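Local atomic coordinates of MIP07328p (PDB entry 6FKK), a protein that probably acts as a chemorepellent axon guidance cue that binds semaphorin receptors, represented here by its extracellular Sema and PSI domains. Residues G41-I46 / H83-V88; Y105-R110 / C145-A150; G244-S249 / F357-P362; P393-L398 / Q491-A496; Y403-S408 / K417-L422. One frame throughout, in Å; residues are numbered along the deposited sequence.

Interaction 1 (G41-I46 / H83-V88)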
# COMPACT_ATOMS: atom_id res chain seq x y z
N GLY A 41 -6.57 3.94 14.38
CA GLY A 41 -7.21 2.84 15.07
C GLY A 41 -6.25 2.12 15.99
O GLY A 41 -5.20 1.64 15.55
N ALA A 42 -6.59 2.03 17.28
CA ALA A 42 -5.67 1.49 18.27
C ALA A 42 -6.35 0.46 19.16
O ALA A 42 -7.46 0.01 18.88
CB ALA A 42 -5.09 2.61 19.12
N LYS A 43 -5.68 0.09 20.25
CA LYS A 43 -6.25 -0.81 21.24
C LYS A 43 -7.34 -0.08 22.01
O LYS A 43 -7.07 0.89 22.72
CB LYS A 43 -5.17 -1.33 22.18
CG LYS A 43 -5.71 -2.17 23.32
CD LYS A 43 -4.60 -2.75 24.18
CE LYS A 43 -3.72 -1.65 24.77
NZ LYS A 43 -2.73 -2.19 25.74
N ASP A 44 -8.59 -0.53 21.83
CA ASP A 44 -9.74 -0.04 22.58
C ASP A 44 -10.10 1.40 22.26
O ASP A 44 -11.12 1.91 22.75
CB ASP A 44 -9.51 -0.20 24.09
CG ASP A 44 -9.43 -1.65 24.52
OD1 ASP A 44 -10.03 -2.52 23.84
OD2 ASP A 44 -8.77 -1.93 25.55
N VAL A 45 -9.28 2.09 21.46
CA VAL A 45 -9.48 3.51 21.18
C VAL A 45 -9.22 3.77 19.70
O VAL A 45 -8.43 3.08 19.06
CB VAL A 45 -8.57 4.41 22.05
CG1 VAL A 45 -8.93 5.87 21.88
CG2 VAL A 45 -8.63 4.01 23.52
N ILE A 46 -9.92 4.77 19.16
CA ILE A 46 -9.59 5.37 17.87
C ILE A 46 -9.40 6.87 18.11
O ILE A 46 -10.21 7.50 18.81
CB ILE A 46 -10.66 5.09 16.81
CG1 ILE A 46 -10.31 5.78 15.49
CG2 ILE A 46 -12.04 5.52 17.29
CD1 ILE A 46 -11.32 5.54 14.38
N HIS A 83 -8.26 -7.77 23.33
CA HIS A 83 -8.66 -6.37 23.37
C HIS A 83 -9.47 -6.07 22.12
O HIS A 83 -9.74 -6.96 21.30
CB HIS A 83 -7.45 -5.44 23.49
CG HIS A 83 -6.94 -5.27 24.88
ND1 HIS A 83 -7.40 -4.28 25.73
CD2 HIS A 83 -6.01 -5.96 25.59
CE1 HIS A 83 -6.78 -4.37 26.89
NE2 HIS A 83 -5.93 -5.39 26.83
N ASN A 84 -9.88 -4.82 21.97
CA ASN A 84 -10.69 -4.38 20.83
C ASN A 84 -9.85 -3.41 20.00
O ASN A 84 -9.87 -2.20 20.22
CB ASN A 84 -11.99 -3.75 21.29
CG ASN A 84 -12.91 -3.41 20.13
OD1 ASN A 84 -12.83 -4.02 19.07
ND2 ASN A 84 -13.78 -2.42 20.34
N TYR A 85 -9.11 -3.96 19.04
CA TYR A 85 -8.31 -3.15 18.13
C TYR A 85 -9.20 -2.71 16.97
O TYR A 85 -9.65 -3.54 16.18
CB TYR A 85 -7.10 -3.94 17.62
CG TYR A 85 -6.14 -4.35 18.71
CD1 TYR A 85 -6.31 -5.54 19.42
CD2 TYR A 85 -5.05 -3.55 19.04
CE1 TYR A 85 -5.44 -5.91 20.41
CE2 TYR A 85 -4.16 -3.92 20.03
CZ TYR A 85 -4.36 -5.10 20.72
OH TYR A 85 -3.48 -5.47 21.71
N LEU A 86 -9.45 -1.41 16.88
CA LEU A 86 -10.27 -0.89 15.80
C LEU A 86 -9.48 -0.89 14.50
O LEU A 86 -8.33 -0.42 14.45
CB LEU A 86 -10.76 0.53 16.13
CG LEU A 86 -11.94 0.62 17.10
CD1 LEU A 86 -11.50 0.44 18.54
CD2 LEU A 86 -12.68 1.94 16.92
N ARG A 87 -10.09 -1.42 13.43
CA ARG A 87 -9.37 -1.64 12.19
C ARG A 87 -10.13 -1.24 10.93
O ARG A 87 -9.56 -1.33 9.84
CB ARG A 87 -8.98 -3.13 12.07
CG ARG A 87 -7.84 -3.55 12.98
CD ARG A 87 -6.53 -2.93 12.52
NE ARG A 87 -5.40 -3.36 13.34
CZ ARG A 87 -4.92 -2.66 14.37
NH1 ARG A 87 -5.46 -1.50 14.70
NH2 ARG A 87 -3.88 -3.12 15.06
N VAL A 88 -11.39 -0.82 11.04
CA VAL A 88 -12.20 -0.50 9.86
C VAL A 88 -12.96 0.79 10.13
O VAL A 88 -13.72 0.88 11.11
CB VAL A 88 -13.19 -1.62 9.51
CG1 VAL A 88 -14.07 -1.21 8.34
CG2 VAL A 88 -12.45 -2.91 9.18
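Asp44 grips the 83-88 segment with both carboxylate oxygens. OD2 takes the N-H of His83 ND1 at 2.7 Å, lying close to the imidazole plane, while OD1 accepts the backbone N of Asn84 at 3.0 Å; both donors sit on syn sides, about 30° out of the carboxylate plane. His83 NE2 is hydrogen-bonded to Glu79. Backbone bonds add Asp44 N to Asn84 O (2.6 Å) and Leu86 N to Ala42 O (3.2 Å). Arg87 NH1 reaches Gly41 O only weakly and also bonds Leu86 O; its NH2 holds Tyr27 O. Among carbon contacts, Lys43 CD rests over the centre of the His83 ring, 3.6 Å from the centroid, in a CH-pi contact. Lys43 CG stands anti to the backbone N (chi1 174°), which brings CG and CD to the imidazole while CB rests obliquely by the Tyr85 ring; NZ continues to Thr25. Leu86 CD2 meets Ile46 CG2 at 3.7 Å. The turn between strands 37-41 and 45-50 thus docks on the lead-in to strand 86-91, joining two successive blades of the Sema beta-propeller.

Interaction 2 (Y105-R110 / C145-A150)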
# COMPACT_ATOMS: atom_id res chain seq x y z
N TYR A 105 -11.14 -11.16 19.45
CA TYR A 105 -11.46 -12.26 18.53
C TYR A 105 -12.96 -12.51 18.45
O TYR A 105 -13.41 -13.65 18.29
CB TYR A 105 -10.71 -13.54 18.91
CG TYR A 105 -9.22 -13.46 18.64
CD1 TYR A 105 -8.38 -12.69 19.43
CD2 TYR A 105 -8.65 -14.17 17.58
CE1 TYR A 105 -7.02 -12.62 19.18
CE2 TYR A 105 -7.29 -14.11 17.33
CZ TYR A 105 -6.48 -13.33 18.13
OH TYR A 105 -5.13 -13.26 17.88
N LYS A 106 -13.75 -11.45 18.57
CA LYS A 106 -15.20 -11.49 18.37
C LYS A 106 -15.59 -10.25 17.59
O LYS A 106 -16.25 -9.34 18.12
CB LYS A 106 -15.94 -11.58 19.71
CG LYS A 106 -17.43 -11.85 19.61
CD LYS A 106 -18.08 -11.84 20.99
CE LYS A 106 -19.56 -12.18 20.92
NZ LYS A 106 -20.34 -11.19 20.13
N PRO A 107 -15.19 -10.17 16.32
CA PRO A 107 -15.29 -8.90 15.59
C PRO A 107 -16.73 -8.43 15.42
O PRO A 107 -17.63 -9.22 15.13
CB PRO A 107 -14.63 -9.21 14.25
CG PRO A 107 -14.74 -10.68 14.10
CD PRO A 107 -14.63 -11.24 15.48
N ARG A 108 -16.93 -7.13 15.61
CA ARG A 108 -18.24 -6.50 15.48
C ARG A 108 -18.09 -5.21 14.70
O ARG A 108 -17.00 -4.64 14.59
CB ARG A 108 -18.87 -6.21 16.86
CG ARG A 108 -18.86 -7.39 17.82
CD ARG A 108 -19.99 -8.37 17.52
NE ARG A 108 -21.29 -7.80 17.83
CZ ARG A 108 -22.43 -8.49 17.81
NH1 ARG A 108 -22.42 -9.78 17.50
NH2 ARG A 108 -23.58 -7.89 18.10
N CYS A 109 -19.20 -4.73 14.14
CA CYS A 109 -19.26 -3.45 13.46
C CYS A 109 -20.36 -2.59 14.07
O CYS A 109 -21.36 -3.10 14.59
CB CYS A 109 -19.52 -3.60 11.95
SG CYS A 109 -18.12 -4.24 10.99
N ARG A 110 -20.17 -1.27 14.00
CA ARG A 110 -21.13 -0.33 14.56
C ARG A 110 -21.31 0.85 13.61
O ARG A 110 -20.41 1.19 12.84
CB ARG A 110 -20.69 0.20 15.93
CG ARG A 110 -21.01 -0.71 17.11
CD ARG A 110 -20.68 0.00 18.41
NE ARG A 110 -20.74 -0.89 19.57
CZ ARG A 110 -20.32 -0.55 20.79
NH1 ARG A 110 -19.82 0.65 21.00
NH2 ARG A 110 -20.41 -1.42 21.78
N CYS A 145 -14.22 -7.93 9.22
CA CYS A 145 -13.21 -7.37 10.10
C CYS A 145 -12.31 -8.50 10.59
O CYS A 145 -12.80 -9.61 10.82
CB CYS A 145 -13.85 -6.64 11.29
SG CYS A 145 -12.73 -5.60 12.24
N PRO A 146 -11.02 -8.25 10.76
CA PRO A 146 -10.12 -9.30 11.23
C PRO A 146 -10.32 -9.58 12.72
O PRO A 146 -10.92 -8.80 13.46
CB PRO A 146 -8.73 -8.75 10.95
CG PRO A 146 -8.91 -7.27 10.96
CD PRO A 146 -10.27 -7.04 10.36
N TYR A 147 -9.79 -10.72 13.14
CA TYR A 147 -9.86 -11.14 14.54
C TYR A 147 -8.68 -10.66 15.36
O TYR A 147 -8.81 -10.46 16.57
CB TYR A 147 -9.95 -12.66 14.64
CG TYR A 147 -11.25 -13.27 14.17
CD1 TYR A 147 -11.59 -13.29 12.82
CD2 TYR A 147 -12.13 -13.84 15.07
CE1 TYR A 147 -12.77 -13.84 12.39
CE2 TYR A 147 -13.32 -14.40 14.65
CZ TYR A 147 -13.64 -14.40 13.31
OH TYR A 147 -14.82 -14.96 12.89
N SER A 148 -7.52 -10.47 14.73
CA SER A 148 -6.28 -10.14 15.39
C SER A 148 -5.74 -8.80 14.90
O SER A 148 -6.01 -8.40 13.77
CB SER A 148 -5.23 -11.24 15.13
OG SER A 148 -3.97 -10.89 15.66
N PRO A 149 -4.99 -8.08 15.74
CA PRO A 149 -4.35 -6.84 15.27
C PRO A 149 -3.30 -7.04 14.19
O PRO A 149 -2.75 -6.05 13.71
CB PRO A 149 -3.72 -6.27 16.55
CG PRO A 149 -3.57 -7.44 17.46
CD PRO A 149 -4.76 -8.31 17.17
N ALA A 150 -3.01 -8.28 13.82
CA ALA A 150 -2.02 -8.55 12.77
C ALA A 150 -2.42 -7.85 11.48
O ALA A 150 -3.57 -7.94 11.03
CB ALA A 150 -1.89 -10.05 12.54
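Tyr105 and Tyr147 bring the two backbones nearest, CA to CA 4.4 Å, with Tyr105 in the left-handed helical region (phi 58°) and no clear hydrogen bond between the segments. Tyr105 CG lies anti to its carbonyl carbon (chi1 -71°), which lays the ring across the other backbone: Tyr147 O sits over the centre of one face, 3.5 Å above its plane, and Ser148 N is over the same ring. Tyr105 CD2 also touches Tyr147 CB at 3.6 Å, and the phenol end reaches Ser148, Tyr105 OH to Ser148 CB 3.4 Å. Phe170 meets the Tyr105 ring from outside the segments. This contact joins the approach to strand 108-112, third in its four-stranded propeller sheet, to the loop between strands 135-140 and 154-158. A serine in place of Tyr105 would probably leave the carbonyl of Tyr147 without its aromatic cover and open a gap beside Ser148. Pro107 works on the second ring: its CD lies over a face of Tyr147, offset toward the rim, in a CH-pi contact 3.8 Å from the centroid. Tyr105 O instead stands at the edge of that ring, 3.5 Å from Tyr147 CD2. Pro107 CB also packs on Cys145 CB at 4.0 Å.

Interaction 3 (G244-S249 / F357-P362)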
# COMPACT_ATOMS: atom_id res chain seq x y z
N GLY A 244 -24.91 -18.31 -6.19
CA GLY A 244 -25.47 -17.03 -5.79
C GLY A 244 -24.72 -16.33 -4.66
O GLY A 244 -24.93 -15.14 -4.44
N LYS A 245 -23.87 -17.05 -3.94
CA LYS A 245 -23.11 -16.48 -2.84
C LYS A 245 -21.62 -16.34 -3.16
O LYS A 245 -20.83 -16.03 -2.26
CB LYS A 245 -23.29 -17.32 -1.57
CG LYS A 245 -24.68 -17.25 -0.96
CD LYS A 245 -24.72 -18.00 0.36
CE LYS A 245 -26.08 -17.88 1.03
NZ LYS A 245 -26.10 -18.55 2.36
N SER A 246 -21.22 -16.56 -4.41
CA SER A 246 -19.83 -16.51 -4.81
C SER A 246 -19.64 -15.51 -5.94
O SER A 246 -20.58 -15.22 -6.69
CB SER A 246 -19.32 -17.89 -5.24
OG SER A 246 -20.20 -18.49 -6.18
N TRP A 247 -18.43 -14.97 -6.05
CA TRP A 247 -18.13 -14.04 -7.12
C TRP A 247 -18.20 -14.73 -8.47
O TRP A 247 -17.95 -15.94 -8.60
CB TRP A 247 -16.73 -13.44 -6.94
CG TRP A 247 -16.51 -12.67 -5.68
CD1 TRP A 247 -15.92 -13.12 -4.53
CD2 TRP A 247 -16.85 -11.30 -5.44
NE1 TRP A 247 -15.88 -12.12 -3.59
CE2 TRP A 247 -16.45 -10.99 -4.13
CE3 TRP A 247 -17.47 -10.30 -6.21
CZ2 TRP A 247 -16.64 -9.73 -3.56
CZ3 TRP A 247 -17.66 -9.06 -5.65
CH2 TRP A 247 -17.24 -8.78 -4.34
N THR A 248 -18.57 -13.96 -9.49
CA THR A 248 -18.48 -14.40 -10.88
C THR A 248 -17.47 -13.57 -11.66
O THR A 248 -17.39 -13.69 -12.89
CB THR A 248 -19.85 -14.32 -11.56
OG1 THR A 248 -20.32 -12.97 -11.54
CG2 THR A 248 -20.84 -15.21 -10.83
N SER A 249 -16.69 -12.74 -10.97
CA SER A 249 -15.75 -11.84 -11.64
C SER A 249 -14.39 -11.81 -10.95
O SER A 249 -13.64 -10.85 -11.14
CB SER A 249 -16.32 -10.42 -11.70
OG SER A 249 -16.50 -9.90 -10.39
N PHE A 357 -16.11 -21.89 -14.98
CA PHE A 357 -14.85 -21.64 -15.68
C PHE A 357 -14.00 -20.62 -14.93
O PHE A 357 -12.82 -20.87 -14.67
CB PHE A 357 -15.13 -21.16 -17.10
CG PHE A 357 -13.89 -20.89 -17.90
CD1 PHE A 357 -13.29 -21.89 -18.64
CD2 PHE A 357 -13.33 -19.62 -17.91
CE1 PHE A 357 -12.15 -21.64 -19.38
CE2 PHE A 357 -12.19 -19.36 -18.65
CZ PHE A 357 -11.60 -20.37 -19.38
N ILE A 358 -14.58 -19.47 -14.59
CA ILE A 358 -13.82 -18.45 -13.89
C ILE A 358 -13.45 -18.88 -12.48
O ILE A 358 -12.48 -18.37 -11.91
CB ILE A 358 -14.59 -17.11 -13.88
CG1 ILE A 358 -13.65 -15.96 -13.53
CG2 ILE A 358 -15.75 -17.16 -12.91
CD1 ILE A 358 -14.31 -14.60 -13.55
N LYS A 359 -14.19 -19.83 -11.91
CA LYS A 359 -13.77 -20.43 -10.65
C LYS A 359 -12.63 -21.41 -10.85
O LYS A 359 -11.80 -21.60 -9.95
CB LYS A 359 -14.95 -21.13 -9.97
CG LYS A 359 -16.06 -20.20 -9.52
CD LYS A 359 -17.15 -20.96 -8.78
CE LYS A 359 -18.20 -20.02 -8.23
NZ LYS A 359 -19.20 -20.74 -7.38
N ASN A 360 -12.56 -22.05 -12.02
CA ASN A 360 -11.49 -23.00 -12.30
C ASN A 360 -10.22 -22.31 -12.79
O ASN A 360 -9.12 -22.83 -12.57
CB ASN A 360 -11.94 -24.02 -13.34
CG ASN A 360 -13.02 -24.95 -12.81
OD1 ASN A 360 -13.08 -25.24 -11.61
ND2 ASN A 360 -13.88 -25.43 -13.70
N HIS A 361 -10.34 -21.15 -13.44
CA HIS A 361 -9.19 -20.44 -14.00
C HIS A 361 -9.20 -18.99 -13.52
O HIS A 361 -9.43 -18.06 -14.31
CB HIS A 361 -9.21 -20.49 -15.53
CG HIS A 361 -9.51 -21.85 -16.08
ND1 HIS A 361 -10.80 -22.32 -16.25
CD2 HIS A 361 -8.70 -22.85 -16.50
CE1 HIS A 361 -10.76 -23.54 -16.75
NE2 HIS A 361 -9.50 -23.88 -16.92
N PRO A 362 -8.93 -18.76 -12.23
CA PRO A 362 -8.89 -17.38 -11.73
C PRO A 362 -7.55 -16.69 -11.95
O PRO A 362 -7.46 -15.48 -11.71
CB PRO A 362 -9.18 -17.55 -10.24
CG PRO A 362 -8.54 -18.86 -9.92
CD PRO A 362 -8.70 -19.73 -11.15
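Lys359 reaches from helix 352-360 to Ser246, its NZ donating to Ser246 OG at 2.7 Å in the close, buried part of the contact. Beyond CG the lysine chain is fully extended, which carries the ammonium group across to the loop. There NZ also forms a salt bridge with Glu185 and a hydrogen bond with His243 ND1, while Ser246 OG is hydrogen-bonded to His243 O, so the buried charge is met by several polar groups. The helix lies in the long insertion between strands 298-305 and 377-380, consistent with the extrusion of semaphorin propellers, and the contact ties it to the loop between strands 225-233 and 251-259. A methionine in place of Lys359 would probably leave Glu185 without this countercharge and Ser246 without this donor. The preceding residue, Ile358, packs equally closely on backbone: its CD1 sits 3.3 Å from Thr248 O and 3.7 Å from Ser249 CA. On the loose side, by contrast, Lys245 is exposed and turns away from the helix, and Asn360, partly exposed, makes no contact with the loop.

Interaction 4 (P393-L398 / Q491-A496)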
# COMPACT_ATOMS: atom_id res chain seq x y z
N PRO A 393 3.63 13.43 -5.40
CA PRO A 393 3.68 13.36 -6.87
C PRO A 393 3.87 14.71 -7.53
O PRO A 393 3.39 15.75 -7.05
CB PRO A 393 2.31 12.76 -7.23
CG PRO A 393 1.42 13.24 -6.14
CD PRO A 393 2.26 13.28 -4.88
N GLN A 394 4.58 14.68 -8.65
CA GLN A 394 4.68 15.81 -9.58
C GLN A 394 5.23 17.06 -8.91
O GLN A 394 4.65 18.15 -8.99
CB GLN A 394 3.33 16.08 -10.24
CG GLN A 394 2.83 14.93 -11.11
CD GLN A 394 3.78 14.59 -12.25
OE1 GLN A 394 3.81 15.26 -13.28
NE2 GLN A 394 4.57 13.54 -12.06
N VAL A 395 6.37 16.91 -8.25
CA VAL A 395 7.09 18.06 -7.70
C VAL A 395 7.82 18.74 -8.85
O VAL A 395 8.63 18.12 -9.54
CB VAL A 395 8.05 17.63 -6.59
CG1 VAL A 395 8.84 18.82 -6.09
CG2 VAL A 395 7.29 16.97 -5.46
N LYS A 396 7.54 20.03 -9.05
CA LYS A 396 8.15 20.77 -10.15
C LYS A 396 9.55 21.22 -9.76
O LYS A 396 9.73 21.93 -8.77
CB LYS A 396 7.28 21.98 -10.51
CG LYS A 396 7.69 22.67 -11.81
CD LYS A 396 6.85 23.91 -12.07
CE LYS A 396 7.27 24.60 -13.35
NZ LYS A 396 7.02 23.75 -14.55
N SER A 397 10.54 20.80 -10.54
CA SER A 397 11.93 21.16 -10.29
C SER A 397 12.20 22.59 -10.77
O SER A 397 11.40 23.19 -11.50
CB SER A 397 12.87 20.16 -10.96
OG SER A 397 12.67 20.11 -12.36
N LEU A 398 13.34 23.14 -10.33
CA LEU A 398 13.73 24.48 -10.77
C LEU A 398 13.78 24.56 -12.28
O LEU A 398 13.42 25.59 -12.88
CB LEU A 398 15.09 24.85 -10.19
CG LEU A 398 15.65 26.18 -10.70
CD1 LEU A 398 14.85 27.31 -10.10
CD2 LEU A 398 17.12 26.31 -10.36
N GLN A 491 19.91 17.43 -3.72
CA GLN A 491 19.28 17.02 -4.98
C GLN A 491 17.78 16.75 -4.81
O GLN A 491 17.20 15.94 -5.53
CB GLN A 491 19.99 15.81 -5.59
CG GLN A 491 21.37 16.14 -6.12
CD GLN A 491 21.98 14.99 -6.89
OE1 GLN A 491 21.98 13.85 -6.43
NE2 GLN A 491 22.51 15.28 -8.07
N ASP A 492 17.15 17.43 -3.86
CA ASP A 492 15.70 17.44 -3.76
C ASP A 492 15.14 18.37 -4.83
O ASP A 492 15.54 19.54 -4.89
CB ASP A 492 15.25 17.90 -2.37
CG ASP A 492 13.78 17.61 -2.09
OD1 ASP A 492 12.93 17.87 -2.96
OD2 ASP A 492 13.47 17.12 -0.98
N PRO A 493 14.25 17.90 -5.70
CA PRO A 493 13.72 18.77 -6.77
C PRO A 493 12.98 19.99 -6.26
O PRO A 493 12.73 20.91 -7.04
CB PRO A 493 12.79 17.84 -7.56
CG PRO A 493 12.42 16.76 -6.59
CD PRO A 493 13.64 16.55 -5.74
N ILE A 494 12.64 20.03 -4.97
CA ILE A 494 11.87 21.14 -4.43
C ILE A 494 12.74 22.19 -3.75
O ILE A 494 12.27 23.32 -3.53
CB ILE A 494 10.79 20.62 -3.45
CG1 ILE A 494 9.54 21.48 -3.52
CG2 ILE A 494 11.33 20.56 -2.03
CD1 ILE A 494 8.35 20.84 -2.85
N CYS A 495 13.99 21.87 -3.42
CA CYS A 495 14.90 22.83 -2.80
C CYS A 495 15.81 23.42 -3.87
O CYS A 495 16.41 22.68 -4.66
CB CYS A 495 15.75 22.18 -1.70
SG CYS A 495 14.86 21.26 -0.41
N ALA A 496 15.92 24.75 -3.88
CA ALA A 496 16.84 25.45 -4.75
C ALA A 496 17.55 26.53 -3.94
O ALA A 496 17.04 27.00 -2.93
CB ALA A 496 16.12 26.07 -5.96
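Pro493 presents the rim of its pyrrolidine ring to the 393-398 segment: its CG lies 4.2 Å from Val395 CG1 and its CB 4.1 Å from Ser397 CB; Val405 and Ile438 touch the same proline. The flat carboxylate of Asp492 works within its own turn: OD1 accepts Ile494 N at 3.0 Å, on the anti side and 25° out of plane, forming an Asx turn inside the type I turn from Asp492 to Cys495. OD2 is held by His476. Val395 contributes one methyl, CG1, which stands anti to the backbone N (chi1 177°) and fits against Ile494, 3.7 Å from CB; the two side chains meet at about a right angle. Further along, the Pro493 carbonyl faces the Ser397 backbone in a nearly straight CA-H...O contact, CA to O 3.4 Å, and the same oxygen takes a hydrogen bond from Gln521 NE2. Gln521 OE1 in turn accepts a hydrogen bond from Leu398 N, bridging the two sides. Strand 386-396 of the propeller thereby meets the disulfide-bonded PSI domain, where Cys495 pairs with Cys478. With no direct conventional hydrogen bond between the segments, the junction relies on methyl and proline packing, a CA-H...O contact and the bridging glutamine.

Interaction 5 (Y403-S408 / K417-L422)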
# COMPACT_ATOMS: atom_id res chain seq x y z
N TYR A 403 8.85 15.60 -11.06
CA TYR A 403 9.35 14.34 -10.53
C TYR A 403 8.50 13.91 -9.34
O TYR A 403 8.07 14.74 -8.54
CB TYR A 403 10.81 14.46 -10.09
CG TYR A 403 11.76 14.93 -11.17
CD1 TYR A 403 12.39 14.02 -12.01
CD2 TYR A 403 12.02 16.28 -11.35
CE1 TYR A 403 13.26 14.45 -13.00
CE2 TYR A 403 12.89 16.72 -12.33
CZ TYR A 403 13.50 15.80 -13.15
OH TYR A 403 14.36 16.23 -14.13
N ASP A 404 8.26 12.60 -9.24
CA ASP A 404 7.63 12.04 -8.05
C ASP A 404 8.69 11.80 -6.99
O ASP A 404 9.62 11.01 -7.20
CB ASP A 404 6.91 10.74 -8.40
CG ASP A 404 5.68 10.96 -9.26
OD1 ASP A 404 5.30 12.13 -9.46
OD2 ASP A 404 5.10 9.96 -9.74
N VAL A 405 8.56 12.47 -5.85
CA VAL A 405 9.44 12.22 -4.71
C VAL A 405 8.88 11.03 -3.93
O VAL A 405 7.77 11.10 -3.40
CB VAL A 405 9.57 13.46 -3.82
CG1 VAL A 405 10.56 13.19 -2.69
CG2 VAL A 405 10.02 14.65 -4.65
N ILE A 406 9.64 9.95 -3.88
CA ILE A 406 9.18 8.69 -3.31
C ILE A 406 9.79 8.52 -1.92
O ILE A 406 11.01 8.66 -1.74
CB ILE A 406 9.55 7.50 -4.22
CG1 ILE A 406 8.91 7.69 -5.60
CG2 ILE A 406 9.10 6.20 -3.59
CD1 ILE A 406 9.54 6.85 -6.68
N TYR A 407 8.94 8.21 -0.95
CA TYR A 407 9.36 7.99 0.43
C TYR A 407 9.18 6.52 0.79
O TYR A 407 8.15 5.92 0.46
CB TYR A 407 8.55 8.87 1.39
CG TYR A 407 8.72 10.35 1.17
CD1 TYR A 407 8.07 11.00 0.13
CD2 TYR A 407 9.52 11.12 2.01
CE1 TYR A 407 8.22 12.36 -0.08
CE2 TYR A 407 9.67 12.48 1.82
CZ TYR A 407 9.03 13.09 0.77
OH TYR A 407 9.17 14.44 0.57
N SER A 408 10.18 5.95 1.46
CA SER A 408 10.14 4.55 1.83
C SER A 408 10.71 4.38 3.23
O SER A 408 11.74 4.98 3.56
CB SER A 408 10.91 3.68 0.83
OG SER A 408 10.75 2.31 1.12
N LYS A 417 14.32 9.16 0.93
CA LYS A 417 13.77 9.95 -0.17
C LYS A 417 14.57 9.67 -1.43
O LYS A 417 15.80 9.56 -1.38
CB LYS A 417 13.82 11.45 0.14
CG LYS A 417 13.15 11.90 1.42
CD LYS A 417 13.45 13.37 1.66
CE LYS A 417 12.65 13.95 2.81
NZ LYS A 417 12.90 13.25 4.10
N PHE A 418 13.88 9.57 -2.56
CA PHE A 418 14.58 9.43 -3.83
C PHE A 418 13.64 9.79 -4.97
O PHE A 418 12.41 9.72 -4.85
CB PHE A 418 15.14 8.02 -4.03
CG PHE A 418 14.10 6.97 -4.32
CD1 PHE A 418 13.48 6.28 -3.29
CD2 PHE A 418 13.76 6.65 -5.63
CE1 PHE A 418 12.53 5.31 -3.56
CE2 PHE A 418 12.81 5.69 -5.90
CZ PHE A 418 12.20 5.02 -4.87
N ILE A 419 14.24 10.19 -6.10
CA ILE A 419 13.54 10.41 -7.35
C ILE A 419 14.24 9.61 -8.43
O ILE A 419 15.35 9.10 -8.25
CB ILE A 419 13.47 11.90 -7.74
CG1 ILE A 419 14.88 12.44 -8.02
CG2 ILE A 419 12.78 12.71 -6.65
CD1 ILE A 419 14.89 13.85 -8.57
N ASN A 420 13.58 9.49 -9.58
CA ASN A 420 14.10 8.74 -10.72
C ASN A 420 14.31 9.68 -11.90
O ASN A 420 13.50 10.57 -12.15
CB ASN A 420 13.16 7.60 -11.12
CG ASN A 420 13.10 6.50 -10.08
OD1 ASN A 420 12.05 6.23 -9.51
ND2 ASN A 420 14.24 5.86 -9.84
N ILE A 421 15.41 9.47 -12.61
CA ILE A 421 15.72 10.22 -13.82
C ILE A 421 16.05 9.22 -14.92
O ILE A 421 16.94 8.38 -14.75
CB ILE A 421 16.89 11.20 -13.61
CG1 ILE A 421 16.47 12.35 -12.69
CG2 ILE A 421 17.38 11.74 -14.95
CD1 ILE A 421 17.59 13.33 -12.41
N LEU A 422 15.33 9.30 -16.03
CA LEU A 422 15.51 8.39 -17.16
C LEU A 422 16.24 9.13 -18.27
O LEU A 422 15.77 10.18 -18.74
CB LEU A 422 14.16 7.87 -17.64
CG LEU A 422 14.18 6.80 -18.74
CD1 LEU A 422 14.88 5.55 -18.26
CD2 LEU A 422 12.77 6.48 -19.21
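The hairpin of strands 402-410 and 414-423 forms the middle of a four-stranded antiparallel propeller sheet. In it Ile406 and Phe418 make an antiparallel hydrogen-bonded pair, Ile406 N to Phe418 O 2.9 Å and Phe418 N to Ile406 O 3.1 Å. The directions of the two short strand segments differ by 142°, well short of exactly antiparallel. On the side carrying Ile406 and Phe418, the phenylalanine CG lies between backbone N and carbonyl carbon (chi1 73°), which sets its ring against the isoleucine. Ile406 CB stands over one face, offset toward the rim, in a CH-pi contact 3.9 Å from the centroid, and Ile406 CG2 touches Phe418 CE1 at 3.5 Å. The opposite side bears the non-hydrogen-bonded pair Tyr407 and Lys417, where the aliphatic lysine chain crosses the phenol ring at a slant, Lys417 CE to Tyr407 CE2 3.5 Å. Their polar ends form hydrogen bonds further out, Lys417 NZ with His477 NE2 and Tyr407 OH with Leu475 O. Toward the other end of the hairpin, Tyr403 takes Ile419 CD1 over a ring face, 4.2 Å from Tyr403 CG, and Asn420 O lies at its edge, 3.6 Å from Tyr403 CD1. Strand 386-396 flanks the hairpin at one side and strand 432-442 at the other, the order of a meandering propeller blade.

Interactions 1 and 2, their centres about 9 Å apart, touch through Tyr85 and Arg87 against Pro149; both reach the sheet running from strand 86-91 to strand 135-140 and join it to neighbouring parts of the propeller. Interactions 4 and 5 form a second pair, centres about 10 Å apart: strands 386-396 and 402-410 are neighbours in one sheet, with Gln394 N on Asp404 OD1. Interaction 3 stands alone at the inserted helix, nearest atoms at least about 13 Å from any other. All five are largely buried, though interaction 4 includes exposed Lys396. Within the blade, interaction 5 pairs strands by backbone bonds; interaction 1 combines carboxylate and backbone hydrogen bonds, interaction 3 centres on a lysine, while interactions 2 and 4 rely mainly on rings, prolines and methyls.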